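Local coordinates for protein aminotransferase, class I (Staphylococcus aureus, PDB 2O1B) that probably catalyses the transfer of amino groups between amino acids and 2-oxo acids, as a pyridoxal-5'-phosphate-dependent class I aminotransferase of the aspartate aminotransferase type, at residues Ile179-Tyr189 with Lys209-Asp220; Lys119-Thr127 with Asp145-Ala153. All blocks are in the same frame, centred on the assembly; numbering follows the deposited sequence.

Contact 1: Ile179-Tyr189 with Lys209-Asp220. With PLP (pyridoxal-5'-phosphate), chain B.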
loop_
_atom_site.group_PDB
_atom_site.type_symbol
_atom_site.label_atom_id
_atom_site.label_comp_id
_atom_site.label_asym_id
_atom_site.label_seq_id
_atom_site.Cartn_x
_atom_site.Cartn_y
_atom_site.Cartn_z
ATOM N N ILE A 179 3.813 -0.022 -31.777
ATOM C CA ILE A 179 5.151 -0.293 -31.229
ATOM C C ILE A 179 5.913 1.007 -30.994
ATOM O O ILE A 179 6.523 1.195 -29.944
ATOM C CB ILE A 179 5.996 -1.186 -32.176
ATOM C CG1 ILE A 179 5.304 -2.522 -32.441
ATOM C CG2 ILE A 179 7.397 -1.415 -31.605
ATOM C CD1 ILE A 179 5.799 -3.231 -33.713
ATOM N N ASP A 180 5.866 1.896 -31.983
ATOM C CA ASP A 180 6.528 3.195 -31.914
ATOM C C ASP A 180 6.021 4.058 -30.759
ATOM O O ASP A 180 6.790 4.810 -30.151
ATOM C CB ASP A 180 6.370 3.939 -33.244
ATOM C CG ASP A 180 7.358 3.468 -34.310
ATOM O OD1 ASP A 180 7.934 2.362 -34.181
ATOM O OD2 ASP A 180 7.559 4.215 -35.290
ATOM N N LYS A 181 4.734 3.944 -30.449
ATOM C CA LYS A 181 4.135 4.772 -29.403
ATOM C C LYS A 181 4.173 4.113 -28.027
ATOM O O LYS A 181 3.844 4.759 -27.024
ATOM C CB LYS A 181 2.690 5.139 -29.759
ATOM C CG LYS A 181 2.540 6.117 -30.904
ATOM C CD LYS A 181 1.073 6.394 -31.156
ATOM C CE LYS A 181 0.858 7.069 -32.508
ATOM N NZ LYS A 181 -0.594 7.149 -32.828
ATOM N N THR A 182 4.571 2.842 -27.973
ATOM C CA THR A 182 4.540 2.096 -26.712
ATOM C C THR A 182 5.711 2.432 -25.792
ATOM O O THR A 182 6.877 2.370 -26.181
ATOM C CB THR A 182 4.429 0.567 -26.936
ATOM O OG1 THR A 182 3.202 0.288 -27.613
ATOM C CG2 THR A 182 4.413 -0.182 -25.603
ATOM N N LYS A 183 5.380 2.768 -24.555
ATOM C CA LYS A 183 6.387 3.137 -23.581
ATOM C C LYS A 183 6.559 2.071 -22.504
ATOM O O LYS A 183 7.571 2.051 -21.811
ATOM C CB LYS A 183 6.047 4.501 -22.988
ATOM C CG LYS A 183 5.785 5.561 -24.077
ATOM C CD LYS A 183 7.027 5.845 -24.911
ATOM C CE LYS A 183 6.768 6.892 -25.999
ATOM N NZ LYS A 183 6.714 8.277 -25.455
ATOM N N LEU A 184 5.576 1.183 -22.384
ATOM C CA LEU A 184 5.620 0.112 -21.404
ATOM C C LEU A 184 4.922 -1.145 -21.921
ATOM O O LEU A 184 3.904 -1.064 -22.627
ATOM C CB LEU A 184 4.988 0.573 -20.083
ATOM C CG LEU A 184 5.103 -0.321 -18.844
ATOM C CD1 LEU A 184 6.550 -0.458 -18.361
ATOM C CD2 LEU A 184 4.245 0.253 -17.745
ATOM N N ILE A 185 5.489 -2.295 -21.560
ATOM C CA ILE A 185 4.958 -3.608 -21.909
ATOM C C ILE A 185 4.970 -4.529 -20.694
ATOM O O ILE A 185 6.000 -4.711 -20.054
ATOM C CB ILE A 185 5.789 -4.268 -23.030
ATOM C CG1 ILE A 185 5.809 -3.373 -24.272
ATOM C CG2 ILE A 185 5.236 -5.656 -23.377
ATOM C CD1 ILE A 185 6.622 -3.929 -25.403
ATOM N N TYR A 186 3.820 -5.114 -20.380
ATOM C CA TYR A 186 3.782 -6.165 -19.368
ATOM C C TYR A 186 3.951 -7.521 -20.015
ATOM O O TYR A 186 3.361 -7.801 -21.070
ATOM C CB TYR A 186 2.476 -6.140 -18.587
ATOM C CG TYR A 186 2.395 -5.037 -17.582
ATOM C CD1 TYR A 186 2.231 -3.720 -17.982
ATOM C CD2 TYR A 186 2.478 -5.306 -16.218
ATOM C CE1 TYR A 186 2.152 -2.693 -17.052
ATOM C CE2 TYR A 186 2.388 -4.284 -15.283
ATOM C CZ TYR A 186 2.229 -2.983 -15.706
ATOM O OH TYR A 186 2.138 -1.960 -14.777
ATOM N N LEU A 187 4.763 -8.357 -19.378
ATOM C CA LEU A 187 4.902 -9.741 -19.781
ATOM C C LEU A 187 4.723 -10.573 -18.527
ATOM O O LEU A 187 5.013 -10.104 -17.434
ATOM C CB LEU A 187 6.272 -9.995 -20.426
ATOM C CG LEU A 187 6.507 -9.319 -21.794
ATOM C CD1 LEU A 187 7.903 -9.572 -22.314
ATOM C CD2 LEU A 187 5.458 -9.757 -22.835
ATOM N N THR A 188 4.229 -11.793 -18.694
ATOM C CA THR A 188 3.901 -12.671 -17.575
ATOM C C THR A 188 4.148 -14.114 -17.990
ATOM O O THR A 188 3.357 -14.682 -18.743
ATOM C CB THR A 188 2.400 -12.538 -17.187
ATOM O OG1 THR A 188 1.977 -11.170 -17.298
ATOM C CG2 THR A 188 2.151 -13.051 -15.779
ATOM N N TYR A 189 5.257 -14.682 -17.517
ATOM C CA TYR A 189 5.614 -16.079 -17.730
ATOM C C TYR A 189 6.192 -16.678 -16.445
ATOM O O TYR A 189 7.221 -16.221 -15.949
ATOM C CB TYR A 189 6.577 -16.253 -18.919
ATOM C CG TYR A 189 5.936 -15.779 -20.201
ATOM C CD1 TYR A 189 6.174 -14.497 -20.689
ATOM C CD2 TYR A 189 5.023 -16.590 -20.882
ATOM C CE1 TYR A 189 5.549 -14.042 -21.857
ATOM C CE2 TYR A 189 4.385 -16.148 -22.025
ATOM C CZ TYR A 189 4.655 -14.878 -22.512
ATOM O OH TYR A 189 4.024 -14.456 -23.649
ATOM N N LYS A 209 14.312 -6.431 -29.420
ATOM C CA LYS A 209 13.299 -5.619 -30.092
ATOM C C LYS A 209 13.205 -4.199 -29.507
ATOM O O LYS A 209 12.988 -3.241 -30.254
ATOM C CB LYS A 209 11.938 -6.323 -30.062
ATOM C CG LYS A 209 10.801 -5.603 -30.808
ATOM C CD LYS A 209 10.862 -5.816 -32.316
ATOM C CE LYS A 209 9.722 -5.099 -33.007
ATOM N NZ LYS A 209 10.152 -3.818 -33.611
ATOM N N PHE A 210 13.385 -4.071 -28.185
ATOM C CA PHE A 210 13.154 -2.785 -27.503
ATOM C C PHE A 210 14.377 -2.100 -26.878
ATOM O O PHE A 210 14.248 -1.017 -26.295
ATOM C CB PHE A 210 12.000 -2.894 -26.480
ATOM C CG PHE A 210 10.707 -3.350 -27.090
ATOM C CD1 PHE A 210 9.986 -2.510 -27.925
ATOM C CD2 PHE A 210 10.238 -4.642 -26.873
ATOM C CE1 PHE A 210 8.809 -2.929 -28.513
ATOM C CE2 PHE A 210 9.062 -5.072 -27.466
ATOM C CZ PHE A 210 8.346 -4.218 -28.280
ATOM N N LYS A 211 15.554 -2.709 -26.987
ATOM C CA LYS A 211 16.767 -2.057 -26.486
ATOM C C LYS A 211 17.063 -0.847 -27.378
ATOM O O LYS A 211 16.964 -0.933 -28.603
ATOM C CB LYS A 211 17.954 -3.033 -26.408
ATOM C CG LYS A 211 19.321 -2.378 -26.148
ATOM C CD LYS A 211 20.429 -3.388 -25.782
ATOM C CE LYS A 211 20.612 -4.490 -26.825
ATOM N NZ LYS A 211 21.028 -3.989 -28.166
ATOM N N GLY A 212 17.379 0.284 -26.750
ATOM C CA GLY A 212 17.627 1.522 -27.490
ATOM C C GLY A 212 16.372 2.237 -27.965
ATOM O O GLY A 212 16.451 3.188 -28.743
ATOM N N THR A 213 15.206 1.765 -27.520
ATOM C CA THR A 213 13.956 2.498 -27.725
ATOM C C THR A 213 13.588 3.051 -26.354
ATOM O O THR A 213 14.274 2.757 -25.382
ATOM C CB THR A 213 12.821 1.592 -28.267
ATOM O OG1 THR A 213 12.538 0.545 -27.330
ATOM C CG2 THR A 213 13.201 0.981 -29.616
ATOM N N ASP A 214 12.535 3.855 -26.259
ATOM C CA ASP A 214 12.074 4.260 -24.926
ATOM C C ASP A 214 11.011 3.324 -24.339
ATOM O O ASP A 214 10.340 3.681 -23.374
ATOM C CB ASP A 214 11.675 5.748 -24.836
ATOM C CG ASP A 214 10.887 6.245 -26.050
ATOM O OD1 ASP A 214 10.689 5.486 -27.030
ATOM O OD2 ASP A 214 10.475 7.431 -26.020
ATOM N N THR A 215 10.888 2.120 -24.902
ATOM C CA THR A 215 9.946 1.127 -24.389
ATOM C C THR A 215 10.606 0.285 -23.295
ATOM O O THR A 215 11.658 -0.320 -23.510
ATOM C CB THR A 215 9.417 0.179 -25.494
ATOM O OG1 THR A 215 9.090 0.916 -26.678
ATOM C CG2 THR A 215 8.176 -0.575 -25.018
ATOM N N LYS A 216 9.975 0.235 -22.129
ATOM C CA LYS A 216 10.468 -0.607 -21.044
ATOM C C LYS A 216 9.546 -1.802 -20.812
ATOM O O LYS A 216 8.375 -1.776 -21.187
ATOM C CB LYS A 216 10.618 0.187 -19.744
ATOM C CG LYS A 216 11.189 1.594 -19.897
ATOM C CD LYS A 216 10.102 2.616 -19.635
ATOM C CE LYS A 216 10.347 3.919 -20.383
ATOM N NZ LYS A 216 9.043 4.488 -20.772
ATOM N N ILE A 217 10.075 -2.833 -20.160
ATOM C CA ILE A 217 9.322 -4.047 -19.914
ATOM C C ILE A 217 9.188 -4.274 -18.416
ATOM O O ILE A 217 10.145 -4.065 -17.652
ATOM C CB ILE A 217 10.014 -5.279 -20.569
ATOM C CG1 ILE A 217 10.054 -5.133 -22.095
ATOM C CG2 ILE A 217 9.339 -6.594 -20.151
ATOM C CD1 ILE A 217 10.983 -6.106 -22.786
ATOM N N VAL A 218 7.995 -4.693 -18.005
ATOM C CA VAL A 218 7.772 -5.173 -16.652
ATOM C C VAL A 218 7.421 -6.631 -16.786
ATOM O O VAL A 218 6.416 -6.965 -17.399
ATOM C CB VAL A 218 6.587 -4.470 -15.958
ATOM C CG1 VAL A 218 6.376 -5.047 -14.547
ATOM C CG2 VAL A 218 6.829 -2.987 -15.888
ATOM N N HIS A 219 8.248 -7.500 -16.221
ATOM C CA HIS A 219 7.936 -8.919 -16.234
ATOM C C HIS A 219 7.389 -9.351 -14.879
ATOM O O HIS A 219 8.059 -9.190 -13.865
ATOM C CB HIS A 219 9.150 -9.771 -16.645
ATOM C CG HIS A 219 8.878 -11.246 -16.613
ATOM N ND1 HIS A 219 7.828 -11.820 -17.299
ATOM C CD2 HIS A 219 9.495 -12.255 -15.955
ATOM C CE1 HIS A 219 7.812 -13.121 -17.062
ATOM N NE2 HIS A 219 8.811 -13.410 -16.249
ATOM N N ASP A 220 6.163 -9.884 -14.889
ATOM C CA ASP A 220 5.438 -10.325 -13.689
ATOM C C ASP A 220 5.728 -11.804 -13.436
ATOM O O ASP A 220 5.184 -12.689 -14.098
ATOM C CB ASP A 220 3.939 -10.090 -13.907
ATOM C CG ASP A 220 3.076 -10.406 -12.691
ATOM O OD1 ASP A 220 1.849 -10.087 -12.760
ATOM O OD2 ASP A 220 3.589 -10.956 -11.680
HETATM N N1 PLP B . 0.543 -11.249 -10.927
HETATM C C2 PLP B . 0.064 -12.514 -11.214
HETATM C C2A PLP B . 0.256 -13.078 -12.594
HETATM C C3 PLP B . -0.555 -13.243 -10.196
HETATM O O3 PLP B . -1.042 -14.497 -10.428
HETATM C C4 PLP B . -0.691 -12.689 -8.916
HETATM C C4A PLP B . -0.831 -13.640 -7.764
HETATM C C5 PLP B . -0.216 -11.403 -8.647
HETATM C C6 PLP B . 0.403 -10.683 -9.669
HETATM C C5A PLP B . -0.376 -10.765 -7.273
HETATM O O4P PLP B . 0.507 -11.311 -6.311
HETATM P P PLP B . 0.627 -10.660 -4.837
HETATM O O1P PLP B . -0.035 -11.586 -3.829
HETATM O O2P PLP B . -0.062 -9.323 -4.879
HETATM O O3P PLP B . 2.092 -10.528 -4.528
HETATM O O HOH W 1 8.226 4.530 -27.731
#

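Contact 2: Lys119-Thr127 with Asp145-Ala153. With PLP (pyridoxal-5'-phosphate), chain B.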
loop_
_atom_site.group_PDB
_atom_site.type_symbol
_atom_site.label_atom_id
_atom_site.label_comp_id
_atom_site.label_asym_id
_atom_site.label_seq_id
_atom_site.Cartn_x
_atom_site.Cartn_y
_atom_site.Cartn_z
ATOM N N LYS A 119 0.943 -6.880 -6.351
ATOM C CA LYS A 119 -0.173 -6.170 -6.975
ATOM C C LYS A 119 0.037 -4.655 -6.859
ATOM O O LYS A 119 -0.075 -3.915 -7.842
ATOM C CB LYS A 119 -1.512 -6.601 -6.368
ATOM C CG LYS A 119 -2.724 -5.937 -7.027
ATOM C CD LYS A 119 -4.015 -6.239 -6.285
ATOM C CE LYS A 119 -5.196 -5.506 -6.942
ATOM N NZ LYS A 119 -6.505 -6.086 -6.517
ATOM N N ASN A 120 0.379 -4.209 -5.655
ATOM C CA ASN A 120 0.623 -2.794 -5.393
ATOM C C ASN A 120 1.719 -2.197 -6.282
ATOM O O ASN A 120 1.570 -1.068 -6.783
ATOM C CB ASN A 120 0.967 -2.586 -3.915
ATOM C CG ASN A 120 0.914 -1.132 -3.500
ATOM O OD1 ASN A 120 -0.164 -0.518 -3.445
ATOM N ND2 ASN A 120 2.078 -0.567 -3.200
ATOM N N GLY A 121 2.812 -2.940 -6.470
ATOM C CA GLY A 121 3.923 -2.473 -7.305
ATOM C C GLY A 121 3.629 -2.539 -8.792
ATOM O O GLY A 121 3.953 -1.606 -9.544
ATOM N N LEU A 122 3.002 -3.635 -9.220
ATOM C CA LEU A 122 2.589 -3.798 -10.613
ATOM C C LEU A 122 1.657 -2.689 -11.048
ATOM O O LEU A 122 1.824 -2.145 -12.133
ATOM C CB LEU A 122 1.926 -5.163 -10.854
ATOM C CG LEU A 122 2.854 -6.387 -10.805
ATOM C CD1 LEU A 122 2.082 -7.650 -10.456
ATOM C CD2 LEU A 122 3.617 -6.563 -12.114
ATOM N N VAL A 123 0.672 -2.350 -10.216
ATOM C CA VAL A 123 -0.276 -1.289 -10.617
ATOM C C VAL A 123 0.342 0.122 -10.497
ATOM O O VAL A 123 -0.146 1.071 -11.110
ATOM C CB VAL A 123 -1.698 -1.401 -9.933
ATOM C CG1 VAL A 123 -2.297 -2.812 -10.068
ATOM C CG2 VAL A 123 -1.650 -1.012 -8.507
ATOM N N ALA A 124 1.432 0.247 -9.737
ATOM C CA ALA A 124 2.136 1.530 -9.564
ATOM C C ALA A 124 3.039 1.906 -10.745
ATOM O O ALA A 124 3.200 3.101 -11.051
ATOM C CB ALA A 124 2.927 1.540 -8.247
ATOM N N VAL A 125 3.589 0.896 -11.428
ATOM C CA VAL A 125 4.603 1.111 -12.468
ATOM C C VAL A 125 4.228 2.186 -13.489
ATOM O O VAL A 125 5.047 3.053 -13.770
ATOM C CB VAL A 125 5.042 -0.202 -13.223
ATOM C CG1 VAL A 125 5.999 0.141 -14.354
ATOM C CG2 VAL A 125 5.725 -1.198 -12.280
ATOM N N PRO A 126 3.011 2.132 -14.073
ATOM C CA PRO A 126 2.753 3.174 -15.084
ATOM C C PRO A 126 2.798 4.592 -14.525
ATOM O O PRO A 126 3.308 5.501 -15.192
ATOM C CB PRO A 126 1.353 2.827 -15.580
ATOM C CG PRO A 126 1.219 1.333 -15.287
ATOM C CD PRO A 126 1.874 1.197 -13.970
ATOM N N THR A 127 2.258 4.791 -13.325
ATOM C CA THR A 127 2.273 6.110 -12.682
ATOM C C THR A 127 3.709 6.622 -12.565
ATOM O O THR A 127 3.972 7.821 -12.769
ATOM C CB THR A 127 1.573 6.077 -11.287
ATOM O OG1 THR A 127 0.153 6.058 -11.474
ATOM C CG2 THR A 127 1.926 7.293 -10.441
ATOM N N ASP A 145 -5.141 -7.349 -13.395
ATOM C CA ASP A 145 -4.888 -6.151 -12.585
ATOM C C ASP A 145 -4.074 -5.019 -13.239
ATOM O O ASP A 145 -4.089 -3.887 -12.756
ATOM C CB ASP A 145 -4.283 -6.555 -11.236
ATOM C CG ASP A 145 -5.251 -7.352 -10.386
ATOM O OD1 ASP A 145 -6.434 -7.448 -10.771
ATOM O OD2 ASP A 145 -4.844 -7.889 -9.334
ATOM N N TYR A 146 -3.397 -5.310 -14.349
ATOM C CA TYR A 146 -2.530 -4.316 -14.989
ATOM C C TYR A 146 -3.322 -3.120 -15.497
ATOM O O TYR A 146 -2.870 -1.993 -15.377
ATOM C CB TYR A 146 -1.740 -4.904 -16.160
ATOM C CG TYR A 146 -0.987 -6.179 -15.861
ATOM C CD1 TYR A 146 -0.448 -6.421 -14.587
ATOM C CD2 TYR A 146 -0.785 -7.123 -16.860
ATOM C CE1 TYR A 146 0.257 -7.612 -14.308
ATOM C CE2 TYR A 146 -0.080 -8.299 -16.606
ATOM C CZ TYR A 146 0.429 -8.541 -15.334
ATOM O OH TYR A 146 1.119 -9.700 -15.107
ATOM N N LEU A 147 -4.507 -3.380 -16.037
ATOM C CA LEU A 147 -5.301 -2.361 -16.729
ATOM C C LEU A 147 -5.531 -1.148 -15.829
ATOM O O LEU A 147 -5.430 -0.006 -16.282
ATOM C CB LEU A 147 -6.649 -2.949 -17.169
ATOM C CG LEU A 147 -7.443 -2.466 -18.388
ATOM C CD1 LEU A 147 -8.930 -2.718 -18.184
ATOM C CD2 LEU A 147 -7.202 -1.029 -18.779
ATOM N N ALA A 148 -5.857 -1.407 -14.568
ATOM C CA ALA A 148 -6.100 -0.352 -13.587
ATOM C C ALA A 148 -4.907 0.599 -13.457
ATOM O O ALA A 148 -5.084 1.827 -13.458
ATOM C CB ALA A 148 -6.447 -0.959 -12.220
ATOM N N GLY A 149 -3.709 0.023 -13.336
ATOM C CA GLY A 149 -2.459 0.793 -13.268
ATOM C C GLY A 149 -2.288 1.727 -14.458
ATOM O O GLY A 149 -2.028 2.926 -14.290
ATOM N N VAL A 150 -2.441 1.190 -15.664
ATOM C CA VAL A 150 -2.339 2.011 -16.880
ATOM C C VAL A 150 -3.334 3.182 -16.831
ATOM O O VAL A 150 -2.960 4.340 -17.070
ATOM C CB VAL A 150 -2.536 1.175 -18.164
ATOM C CG1 VAL A 150 -2.326 2.037 -19.384
ATOM C CG2 VAL A 150 -1.571 -0.016 -18.187
ATOM N N LEU A 151 -4.591 2.883 -16.490
ATOM C CA LEU A 151 -5.656 3.894 -16.439
ATOM C C LEU A 151 -5.428 4.913 -15.336
ATOM O O LEU A 151 -5.778 6.085 -15.487
ATOM C CB LEU A 151 -7.043 3.244 -16.274
ATOM C CG LEU A 151 -7.577 2.399 -17.427
ATOM C CD1 LEU A 151 -8.934 1.812 -17.090
ATOM C CD2 LEU A 151 -7.686 3.227 -18.730
ATOM N N LEU A 152 -4.852 4.464 -14.224
ATOM C CA LEU A 152 -4.546 5.367 -13.114
ATOM C C LEU A 152 -3.466 6.375 -13.487
ATOM O O LEU A 152 -3.358 7.420 -12.855
ATOM C CB LEU A 152 -4.124 4.587 -11.863
ATOM C CG LEU A 152 -5.283 3.974 -11.062
ATOM C CD1 LEU A 152 -4.774 2.924 -10.044
ATOM C CD2 LEU A 152 -6.115 5.063 -10.381
ATOM N N ALA A 153 -2.675 6.039 -14.507
ATOM C CA ALA A 153 -1.621 6.914 -15.029
ATOM C C ALA A 153 -2.003 7.621 -16.336
ATOM O O ALA A 153 -1.140 8.180 -17.015
ATOM C CB ALA A 153 -0.341 6.108 -15.226
HETATM N N1 PLP B . 0.543 -11.249 -10.927
HETATM C C2 PLP B . 0.064 -12.514 -11.214
HETATM C C2A PLP B . 0.256 -13.078 -12.594
HETATM C C3 PLP B . -0.555 -13.243 -10.196
HETATM O O3 PLP B . -1.042 -14.497 -10.428
HETATM C C4 PLP B . -0.691 -12.689 -8.916
HETATM C C4A PLP B . -0.831 -13.640 -7.764
HETATM C C5 PLP B . -0.216 -11.403 -8.647
HETATM C C6 PLP B . 0.403 -10.683 -9.669
HETATM C C5A PLP B . -0.376 -10.765 -7.273
HETATM O O4P PLP B . 0.507 -11.311 -6.311
HETATM P P PLP B . 0.627 -10.660 -4.837
HETATM O O1P PLP B . -0.035 -11.586 -3.829
HETATM O O2P PLP B . -0.062 -9.323 -4.879
HETATM O O3P PLP B . 2.092 -10.528 -4.528
HETATM O O HOH W 2 -6.486 -8.823 -7.103
HETATM O O HOH W 3 -8.192 -6.223 -8.996
HETATM O O HOH W 4 -0.290 3.492 -12.260
HETATM O O HOH W 5 -1.880 7.326 -9.802
#

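Contact 1: Ile179-Tyr189 with Lys209-Asp220
Ile-185 and Phe-210 come from opposite directions, methyl against ring face, on the side of the sheet carrying Ile-185, Leu-187 and Ile-217; the neighbouring parallel strands 182-187 and 216-220 are joined by helix 200-210 in a beta-alpha-beta crossover of the large mixed sheet typical of class I aminotransferases. Ile-185 CD1 lies over one face of the Phe-210 ring, 3.7 Å from its centroid and 28° off the normal, a CH-pi contact. Since CG1 of Ile-185 stands anti to the carbonyl carbon (chi1 -58°) and the chain then runs extended, this slim methyl reaches the ring at the helix end. Ile-179 CG2 approaches the same ring at its edge, while Lys-209 CG lies over the opposite face.

On the other side of the sheet, Val-218 runs alongside Tyr-186, its CB over one face of the ring; its CG2 branch meets Leu-184 CD1 at 3.5 Å. Branched valine and isoleucine suit these extended, buried positions. The Tyr-186 hydroxyl bonds to Leu-122 O on the covering helix.

Where the strands begin, Thr-215 OG1 donates to Thr-182 O at 2.7 Å. Lys-183 O is gripped twice: Lys-216 NZ curls back to it while Lys-216 N comes from the opposite face of the carbonyl plane. The salt bridge from Lys-183 to Asp-214 is long.

At the C-terminal strand ends lies the PLP ring. Here Leu-187 O receives Asp-220 N in a nearly straight bond and, weakly, His-219 ND1. The Thr-188 CG2 methyl rests 3.7 Å from PLP C2A. With its CG anti to the backbone N (chi1 -176°), Asp-220 extends to the pyridine nitrogen, where a carboxylate would probably favour the protonated ring; Asp-220 OD1 lies 2.5 Å from PLP N1 and is also hydrogen-bonded to Tyr-146 OH, which helps hold the carboxylate there.

Contact 2: Lys119-Thr127 with Asp145-Ala153
Val-123 and Gly-149 bring helices 119-127 and 146-152 into close contact: Val-123 O lies 3.2 Å from Gly-149 CA, and the short axes approach to 7.1 Å at a crossing angle of -33°. Glycine suits this spot because a CB here would run into the Val-123 carbonyl. Beside it the compact, puckered ring of Pro-126 rests against the Gly-149 backbone, with its CG 3.7 Å from Val-150 N and its CB 3.7 Å from the small methyl of Ala-153. Val-123 CG1, anti to the carbonyl carbon (chi1 -50°), presses on Asp-145 O, and Leu-122 CD2 meets the Tyr-146 ring obliquely.

The two flanks are looser and watered. At one, the extended Lys-119 chain crosses Asp-145 at about a right angle; the direct NZ to OD2 salt bridge is long at 3.7 Å, and two waters link the lysine ammonium to the two carboxylate oxygens. Lys-119 NZ also bonds to Thr-280 O and Asn-283 O of the second subunit. At the other, one water donates to Val-123 O and Gly-149 O and accepts from Thr-127 OG1, at the kink where Thr-127 N lacks a bond to the preceding turn of its helix.

Leu-122 CD1 packs 3.6 Å from PLP C6 on the pyridine ring. Separately, Lys-119 N donates to PLP O2P at 3.0 Å and, with Thr-118 N, binds the phosphate near the start of helix 118-129, characteristic of the PLP site of class I aminotransferases.

In the fold
Both segments of contact 2 precede those of contact 1 in the sequence, yet their centres lie only 15 Å apart and they touch. Strands 182-187 and 216-220 of contact 1 are neighbours inside the seven-stranded mixed sheet, and helix 118-129 of contact 2 packs across the side of that sheet bearing Leu-184, Tyr-186 and Val-218. Tyr-146 joins the two: its ring stacks on Tyr-186, and its hydroxyl hydrogen-bonds to Thr-188 and Asp-220. Contact 1 reaches the pyridine nitrogen of PLP; contact 2 reaches the phosphate and also packs on the ring. Other residues, among them Tyr-81 of the second subunit, complete the site, and contact 2 also reaches that subunit.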